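PDB 4E9X: multicopper oxidase from Uncultured bacterium, which probably couples the one-electron oxidation of substrates to the reduction of molecular oxygen, using bound copper ions. Local coordinates for residues 173-185 with 265-277. Numbering follows the deposited sequence. Where two conformers were deposited one is given.
Sequences KSFPLTQPLRVKK and HPGGPITVIEYDG
E274 OE2 is gripped by two groups, the hydroxyl of Y284 and a water that R182 NH2 donates to, while E274 OE1 takes the NE hydrogen of R182 in a salt bridge (2.9 Å). Arginine and glutamate stem from paired residues of parallel strands 181-183 and 270-275, the former an outermost strand of a five-stranded sheet in the second cupredoxin-type domain of this multicopper oxidase. Lying side by side on one face of the sheet, guanidinium and carboxylate are nearly coplanar, their planes 21° apart. With CG anti to its carbonyl carbon and the chain extended beyond, E274 lays its carboxylate against the P180 ring, CD of E274 3.3 Å from CB of P180, beside the R182 guanidinium.

The backbone ladder runs L181 N to V272 O, E274 N to L181 O, V183 N to E274 O and D276 N to V183 O, the regular parallel pattern. On the other face of the sheet, V183 sets CG2 over the Y275 ring as a CH-pi contact, 3.6 Å from the centroid and 6° off the normal, while the tyrosine hydroxyl bonds to H208.

Between the ladder and G268, two threonine hydroxyls take over: T271 OG1 donates to Q179 O, and T178 OG1 to I270 O at 2.8 Å, head-on to that carbonyl. F175 packs CB on CB of I270 (3.7 Å), a residue whose side chain lies about 8 Å from a bound copper, and its ring brings CE2 to CG of P266 (4.0 Å). Finally, G268 is held twice: its O receives F175 N on a lone pair in an almost straight bond (178°), and its N donates to S174 OG at 2.9 Å.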
ATOM      1  N   LYS A 173     -18.824 -11.565   1.358  1.00  8.21           N
ATOM      2  CA  LYS A 173     -18.858 -12.866   0.686  0.50  8.71           C
ATOM      3  C   LYS A 173     -17.580 -13.045  -0.124  1.00  9.07           C
ATOM      4  O   LYS A 173     -16.992 -12.120  -0.670  1.00  8.76           O
ATOM      5  CB  LYS A 173     -20.130 -13.009  -0.174  0.50 12.21           C
ATOM      6  CG  LYS A 173     -21.396 -12.555   0.572  0.50 12.32           C
ATOM      7  CD  LYS A 173     -22.715 -13.148   0.118  0.50 15.44           C
ATOM      8  CE  LYS A 173     -23.905 -12.363   0.682  0.50 11.96           C
ATOM      9  NZ  LYS A 173     -24.128 -12.711   2.119  0.50 11.26           N
ATOM     10  N   SER A 174     -17.187 -14.317  -0.182  1.00  9.40           N
ATOM     11  CA  SER A 174     -16.058 -14.806  -0.967  1.00  9.57           C
ATOM     12  C   SER A 174     -16.574 -15.540  -2.215  1.00  9.87           C
ATOM     13  O   SER A 174     -17.486 -16.383  -2.093  1.00  9.82           O
ATOM     14  CB  SER A 174     -15.261 -15.739  -0.051  1.00 10.64           C
ATOM     15  OG  SER A 174     -14.211 -16.440  -0.748  1.00 10.79           O
ATOM     16  N   PHE A 175     -16.024 -15.231  -3.384  1.00  9.45           N
ATOM     17  CA  PHE A 175     -16.385 -15.907  -4.607  1.00 10.30           C
ATOM     18  C   PHE A 175     -16.340 -17.417  -4.401  1.00 10.94           C
ATOM     19  O   PHE A 175     -15.352 -17.912  -3.838  1.00 11.66           O
ATOM     20  CB  PHE A 175     -15.373 -15.485  -5.692  1.00 10.20           C
ATOM     21  CG  PHE A 175     -15.719 -16.123  -7.045  1.00 10.82           C
ATOM     22  CD1 PHE A 175     -16.573 -15.472  -7.927  1.00 11.44           C
ATOM     23  CD2 PHE A 175     -15.199 -17.349  -7.406  1.00 13.14           C
ATOM     24  CE1 PHE A 175     -16.924 -16.072  -9.144  1.00 12.18           C
ATOM     25  CE2 PHE A 175     -15.558 -17.940  -8.601  1.00 16.02           C
ATOM     26  CZ  PHE A 175     -16.426 -17.319  -9.481  1.00 15.09           C
ATOM     27  N   PRO A 176     -17.308 -18.217  -4.871  1.00 10.86           N
ATOM     28  CA  PRO A 176     -18.411 -17.839  -5.767  1.00 10.78           C
ATOM     29  C   PRO A 176     -19.688 -17.293  -5.158  1.00 10.69           C
ATOM     30  O   PRO A 176     -20.667 -17.124  -5.884  1.00 10.61           O
ATOM     31  CB  PRO A 176     -18.762 -19.192  -6.413  1.00 13.35           C
ATOM     32  CG  PRO A 176     -18.550 -20.155  -5.286  1.00 15.22           C
ATOM     33  CD  PRO A 176     -17.246 -19.663  -4.624  1.00 12.58           C
ATOM     34  N   LEU A 177     -19.660 -17.015  -3.863  1.00 10.07           N
ATOM     35  CA  LEU A 177     -20.856 -16.526  -3.144  1.00 10.38           C
ATOM     36  C   LEU A 177     -21.062 -15.037  -3.303  1.00 10.24           C
ATOM     37  O   LEU A 177     -22.080 -14.500  -2.840  1.00 11.31           O
ATOM     38  CB  LEU A 177     -20.821 -16.906  -1.671  1.00 11.77           C
ATOM     39  CG  LEU A 177     -20.791 -18.422  -1.392  1.00 13.21           C
ATOM     40  CD1 LEU A 177     -20.873 -18.672   0.119  1.00 18.26           C
ATOM     41  CD2 LEU A 177     -21.893 -19.138  -2.165  1.00 17.73           C
ATOM     42  N   THR A 178     -20.138 -14.334  -3.929  1.00  8.94           N
ATOM     43  CA  THR A 178     -20.377 -12.952  -4.347  1.00  8.33           C
ATOM     44  C   THR A 178     -21.419 -12.957  -5.465  1.00  8.71           C
ATOM     45  O   THR A 178     -21.933 -13.991  -5.871  1.00 10.06           O
ATOM     46  CB  THR A 178     -19.045 -12.326  -4.802  1.00  8.49           C
ATOM     47  OG1 THR A 178     -18.515 -13.258  -5.743  1.00  9.65           O
ATOM     48  CG2 THR A 178     -18.046 -12.180  -3.682  1.00  9.40           C
ATOM     49  N   GLN A 179     -21.745 -11.770  -5.965  1.00  8.85           N
ATOM     50  CA  GLN A 179     -22.756 -11.619  -7.033  1.00  8.80           C
ATOM     51  C   GLN A 179     -22.146 -10.779  -8.153  1.00  9.12           C
ATOM     52  O   GLN A 179     -21.281  -9.920  -7.891  1.00  8.55           O
ATOM     53  CB  GLN A 179     -23.983 -10.868  -6.483  1.00  9.83           C
ATOM     54  CG  GLN A 179     -24.729 -11.708  -5.451  1.00 11.05           C
ATOM     55  CD  GLN A 179     -25.703 -12.659  -6.104  1.00 10.55           C
ATOM     56  OE1 GLN A 179     -26.014 -12.501  -7.279  1.00 11.25           O
ATOM     57  NE2 GLN A 179     -26.142 -13.634  -5.325  1.00 12.36           N
ATOM     58  N   PRO A 180     -22.630 -10.964  -9.352  1.00  8.26           N
ATOM     59  CA  PRO A 180     -22.167 -10.152 -10.473  1.00  8.70           C
ATOM     60  C   PRO A 180     -22.656  -8.729 -10.379  1.00  7.91           C
ATOM     61  O   PRO A 180     -23.673  -8.401  -9.752  1.00  9.37           O
ATOM     62  CB  PRO A 180     -22.832 -10.845 -11.710  1.00  9.24           C
ATOM     63  CG  PRO A 180     -24.054 -11.553 -11.142  1.00  9.72           C
ATOM     64  CD  PRO A 180     -23.629 -11.986  -9.747  1.00  9.70           C
ATOM     65  N   LEU A 181     -21.912  -7.859 -11.057  1.00  8.10           N
ATOM     66  CA  LEU A 181     -22.247  -6.434 -11.239  0.50  8.21           C
ATOM     67  C   LEU A 181     -22.834  -6.354 -12.645  1.00  8.38           C
ATOM     68  O   LEU A 181     -22.100  -6.397 -13.658  1.00  8.55           O
ATOM     69  CB  LEU A 181     -20.989  -5.594 -11.026  0.50  9.78           C
ATOM     70  CG  LEU A 181     -21.098  -4.105 -10.743  0.50  9.48           C
ATOM     71  CD1 LEU A 181     -19.749  -3.506 -10.343  0.50  8.31           C
ATOM     72  CD2 LEU A 181     -21.663  -3.361 -11.943  0.50 12.55           C
ATOM     73  N   ARG A 182     -24.178  -6.299 -12.740  1.00  8.62           N
ATOM     74  CA  ARG A 182     -24.860  -6.363 -14.030  1.00  8.45           C
ATOM     75  C   ARG A 182     -25.084  -4.971 -14.581  1.00  8.36           C
ATOM     76  O   ARG A 182     -25.633  -4.094 -13.888  1.00 10.89           O
ATOM     77  CB  ARG A 182     -26.201  -7.138 -13.929  1.00  9.12           C
ATOM     78  CG  ARG A 182     -25.904  -8.610 -13.629  1.00  9.94           C
ATOM     79  CD  ARG A 182     -27.166  -9.455 -13.792  1.00  9.94           C
ATOM     80  NE  ARG A 182     -26.882 -10.852 -13.608  1.00 10.60           N
ATOM     81  CZ  ARG A 182     -27.799 -11.786 -13.457  1.00 11.10           C
ATOM     82  NH1 ARG A 182     -29.076 -11.488 -13.423  1.00 11.19           N
ATOM     83  NH2 ARG A 182     -27.434 -13.068 -13.291  1.00 11.94           N
ATOM     84  N   VAL A 183     -24.639  -4.773 -15.810  1.00  8.44           N
ATOM     85  CA  VAL A 183     -24.737  -3.469 -16.496  1.00  8.93           C
ATOM     86  C   VAL A 183     -25.307  -3.690 -17.866  1.00  8.95           C
ATOM     87  O   VAL A 183     -25.414  -4.811 -18.350  1.00  9.96           O
ATOM     88  CB  VAL A 183     -23.364  -2.774 -16.614  1.00  8.67           C
ATOM     89  CG1 VAL A 183     -22.788  -2.588 -15.180  1.00 11.85           C
ATOM     90  CG2 VAL A 183     -22.420  -3.565 -17.513  1.00 10.48           C
ATOM     91  N   LYS A 184     -25.642  -2.589 -18.535  1.00 10.19           N
ATOM     92  CA  LYS A 184     -25.916  -2.633 -19.971  1.00 10.38           C
ATOM     93  C   LYS A 184     -25.099  -1.520 -20.625  1.00  9.41           C
ATOM     94  O   LYS A 184     -24.683  -0.547 -20.001  1.00 10.66           O
ATOM     95  CB  LYS A 184     -27.399  -2.519 -20.319  1.00 13.44           C
ATOM     96  CG  LYS A 184     -27.945  -1.132 -20.030  1.00 15.08           C
ATOM     97  CD  LYS A 184     -29.416  -1.114 -20.470  1.00 20.39           C
ATOM     98  CE  LYS A 184     -29.974   0.286 -20.439  1.00 26.51           C
ATOM     99  NZ  LYS A 184     -31.365   0.298 -21.040  1.00 36.09           N
ATOM    100  N   LYS A 185     -24.851  -1.684 -21.927  1.00  9.85           N
ATOM    101  CA  LYS A 185     -24.029  -0.719 -22.653  1.00 10.02           C
ATOM    102  C   LYS A 185     -24.567   0.679 -22.502  1.00  9.61           C
ATOM    103  O   LYS A 185     -25.788   0.863 -22.649  1.00 11.72           O
ATOM    104  CB  LYS A 185     -23.939  -1.117 -24.153  1.00 11.96           C
ATOM    105  CG  LYS A 185     -22.845  -0.279 -24.842  1.00 14.62           C
ATOM    106  CD  LYS A 185     -22.829  -0.555 -26.345  1.00 18.81           C
ATOM    107  CE  LYS A 185     -21.648   0.188 -26.992  1.00 22.12           C
ATOM    108  NZ  LYS A 185     -21.690   0.043 -28.480  1.00 33.33           N
ATOM    109  N   HIS A 265      -8.377 -22.193  -4.529  1.00 19.51           N
ATOM    110  CA  HIS A 265      -8.591 -21.114  -5.504  1.00 17.16           C
ATOM    111  C   HIS A 265      -9.614 -21.721  -6.442  1.00 16.57           C
ATOM    112  O   HIS A 265      -9.581 -22.940  -6.754  1.00 18.15           O
ATOM    113  CB  HIS A 265      -7.342 -20.614  -6.257  1.00 19.76           C
ATOM    114  CG  HIS A 265      -7.509 -19.737  -7.492  1.00 26.18           C
ATOM    115  ND1 HIS A 265      -7.451 -18.338  -7.471  1.00 29.06           N
ATOM    116  CD2 HIS A 265      -7.721 -20.003  -8.826  1.00 25.67           C
ATOM    117  CE1 HIS A 265      -7.633 -17.791  -8.665  1.00 27.43           C
ATOM    118  NE2 HIS A 265      -7.795 -18.775  -9.518  1.00 30.14           N
ATOM    119  N   PRO A 266     -10.548 -20.918  -6.944  1.00 15.54           N
ATOM    120  CA  PRO A 266     -10.694 -19.495  -6.728  1.00 15.84           C
ATOM    121  C   PRO A 266     -11.563 -19.225  -5.505  1.00 18.97           C
ATOM    122  O   PRO A 266     -12.298 -20.079  -5.041  1.00 19.14           O
ATOM    123  CB  PRO A 266     -11.430 -19.009  -7.967  1.00 20.71           C
ATOM    124  CG  PRO A 266     -12.240 -20.165  -8.400  1.00 23.45           C
ATOM    125  CD  PRO A 266     -11.571 -21.440  -7.893  1.00 21.86           C
ATOM    126  N   GLY A 267     -11.373 -17.979  -5.055  1.00 13.48           N
ATOM    127  CA  GLY A 267     -12.147 -17.518  -3.914  1.00 11.89           C
ATOM    128  C   GLY A 267     -11.816 -16.046  -3.785  1.00 11.18           C
ATOM    129  O   GLY A 267     -11.009 -15.503  -4.543  1.00 12.28           O
ATOM    130  N   GLY A 268     -12.467 -15.392  -2.809  1.00 10.30           N
ATOM    131  CA  GLY A 268     -12.020 -14.062  -2.485  1.00 10.40           C
ATOM    132  C   GLY A 268     -12.846 -12.970  -3.092  1.00  9.11           C
ATOM    133  O   GLY A 268     -14.017 -13.183  -3.489  1.00  9.64           O
ATOM    134  N   PRO A 269     -12.344 -11.739  -3.142  1.00  9.18           N
ATOM    135  CA  PRO A 269     -13.139 -10.584  -3.616  1.00  9.16           C
ATOM    136  C   PRO A 269     -13.106 -10.535  -5.123  1.00  8.50           C
ATOM    137  O   PRO A 269     -12.270  -9.846  -5.737  1.00  9.46           O
ATOM    138  CB  PRO A 269     -12.445  -9.363  -2.945  1.00  9.44           C
ATOM    139  CG  PRO A 269     -11.402  -9.949  -2.049  1.00  9.46           C
ATOM    140  CD  PRO A 269     -11.006 -11.287  -2.646  1.00  9.77           C
ATOM    141  N   ILE A 270     -14.020 -11.312  -5.703  1.00  9.37           N
ATOM    142  CA  ILE A 270     -14.154 -11.403  -7.153  1.00  9.21           C
ATOM    143  C   ILE A 270     -15.618 -11.164  -7.543  1.00  7.89           C
ATOM    144  O   ILE A 270     -16.485 -11.828  -6.955  1.00  9.86           O
ATOM    145  CB  ILE A 270     -13.744 -12.797  -7.666  1.00 10.71           C
ATOM    146  CG1 ILE A 270     -12.335 -13.194  -7.267  1.00 11.51           C
ATOM    147  CG2 ILE A 270     -13.985 -12.882  -9.186  1.00 13.67           C
ATOM    148  CD1 ILE A 270     -11.965 -14.636  -7.585  1.00 13.55           C
ATOM    149  N   THR A 271     -15.869 -10.306  -8.519  1.00  8.03           N
ATOM    150  CA  THR A 271     -17.156 -10.231  -9.164  1.00  8.56           C
ATOM    151  C   THR A 271     -16.916 -10.262 -10.673  1.00  8.56           C
ATOM    152  O   THR A 271     -15.753 -10.400 -11.115  1.00  8.17           O
ATOM    153  CB  THR A 271     -17.951  -8.998  -8.695  1.00  8.79           C
ATOM    154  OG1 THR A 271     -19.251  -9.026  -9.352  1.00  9.96           O
ATOM    155  CG2 THR A 271     -17.263  -7.696  -9.036  1.00 10.13           C
ATOM    156  N   VAL A 272     -17.996 -10.191 -11.442  1.00  8.55           N
ATOM    157  CA  VAL A 272     -17.897 -10.106 -12.913  1.00  7.98           C
ATOM    158  C   VAL A 272     -18.797  -8.962 -13.333  1.00  7.98           C
ATOM    159  O   VAL A 272     -19.979  -8.891 -12.887  1.00  8.86           O
ATOM    160  CB  VAL A 272     -18.381 -11.407 -13.562  1.00  7.90           C
ATOM    161  CG1 VAL A 272     -18.316 -11.345 -15.077  1.00  9.81           C
ATOM    162  CG2 VAL A 272     -17.581 -12.580 -13.043  1.00  9.55           C
ATOM    163  N   ILE A 273     -18.264  -8.058 -14.150  1.00  7.57           N
ATOM    164  CA  ILE A 273     -19.092  -7.057 -14.843  1.00  7.56           C
ATOM    165  C   ILE A 273     -19.742  -7.818 -15.974  1.00  7.99           C
ATOM    166  O   ILE A 273     -19.059  -8.162 -16.965  1.00  8.77           O
ATOM    167  CB  ILE A 273     -18.250  -5.889 -15.337  1.00  8.04           C
ATOM    168  CG1 ILE A 273     -17.494  -5.244 -14.125  1.00 10.67           C
ATOM    169  CG2 ILE A 273     -19.139  -4.916 -16.060  1.00  9.14           C
ATOM    170  CD1 ILE A 273     -16.358  -4.353 -14.583  1.00 15.89           C
ATOM    171  N   GLU A 274     -21.038  -8.094 -15.833  1.00  8.47           N
ATOM    172  CA  GLU A 274     -21.806  -8.864 -16.819  1.00  7.83           C
ATOM    173  C   GLU A 274     -22.643  -7.888 -17.608  1.00  8.35           C
ATOM    174  O   GLU A 274     -23.539  -7.233 -17.044  1.00  9.86           O
ATOM    175  CB  GLU A 274     -22.765  -9.802 -16.101  1.00  9.67           C
ATOM    176  CG  GLU A 274     -22.097 -11.026 -15.419  1.00  9.80           C
ATOM    177  CD  GLU A 274     -23.141 -11.908 -14.786  1.00  9.61           C
ATOM    178  OE1 GLU A 274     -24.345 -11.541 -14.718  1.00 10.10           O
ATOM    179  OE2 GLU A 274     -22.752 -12.980 -14.298  1.00 10.00           O
ATOM    180  N   TYR A 275     -22.395  -7.790 -18.913  1.00  8.49           N
ATOM    181  CA  TYR A 275     -23.274  -6.931 -19.716  1.00  8.51           C
ATOM    182  C   TYR A 275     -24.512  -7.707 -20.190  1.00  8.37           C
ATOM    183  O   TYR A 275     -24.419  -8.878 -20.639  1.00  9.47           O
ATOM    184  CB  TYR A 275     -22.580  -6.378 -20.947  1.00  9.20           C
ATOM    185  CG  TYR A 275     -21.586  -5.230 -20.746  1.00  8.44           C
ATOM    186  CD1 TYR A 275     -20.357  -5.422 -20.079  1.00  8.93           C
ATOM    187  CD2 TYR A 275     -21.873  -3.997 -21.276  1.00  9.01           C
ATOM    188  CE1 TYR A 275     -19.485  -4.340 -19.940  1.00  8.79           C
ATOM    189  CE2 TYR A 275     -21.013  -2.937 -21.190  1.00  8.66           C
ATOM    190  CZ  TYR A 275     -19.810  -3.107 -20.504  1.00  8.15           C
ATOM    191  OH  TYR A 275     -18.945  -2.055 -20.450  1.00  8.73           O
ATOM    192  N   ASP A 276     -25.633  -7.034 -20.078  1.00  8.94           N
ATOM    193  CA  ASP A 276     -26.933  -7.690 -20.374  1.00  9.97           C
ATOM    194  C   ASP A 276     -26.968  -8.305 -21.760  1.00  9.89           C
ATOM    195  O   ASP A 276     -27.632  -9.320 -21.941  1.00 11.54           O
ATOM    196  CB  ASP A 276     -28.003  -6.620 -20.296  1.00 12.38           C
ATOM    197  CG  ASP A 276     -28.438  -6.208 -18.865  1.00 13.16           C
ATOM    198  OD1 ASP A 276     -28.120  -6.963 -17.912  1.00 13.58           O
ATOM    199  OD2 ASP A 276     -29.112  -5.181 -18.708  1.00 15.38           O
ATOM    200  N   GLY A 277     -26.298  -7.689 -22.731  1.00 10.68           N
ATOM    201  CA  GLY A 277     -26.532  -8.131 -24.137  1.00 11.85           C
ATOM    202  C   GLY A 277     -25.706  -9.349 -24.487  1.00 11.02           C
ATOM    203  O   GLY A 277     -25.832  -9.847 -25.638  1.00 12.53           O
TER
HETATM  204  O   HOH W   1     -24.970 -14.473 -13.929  1.00 15.25           O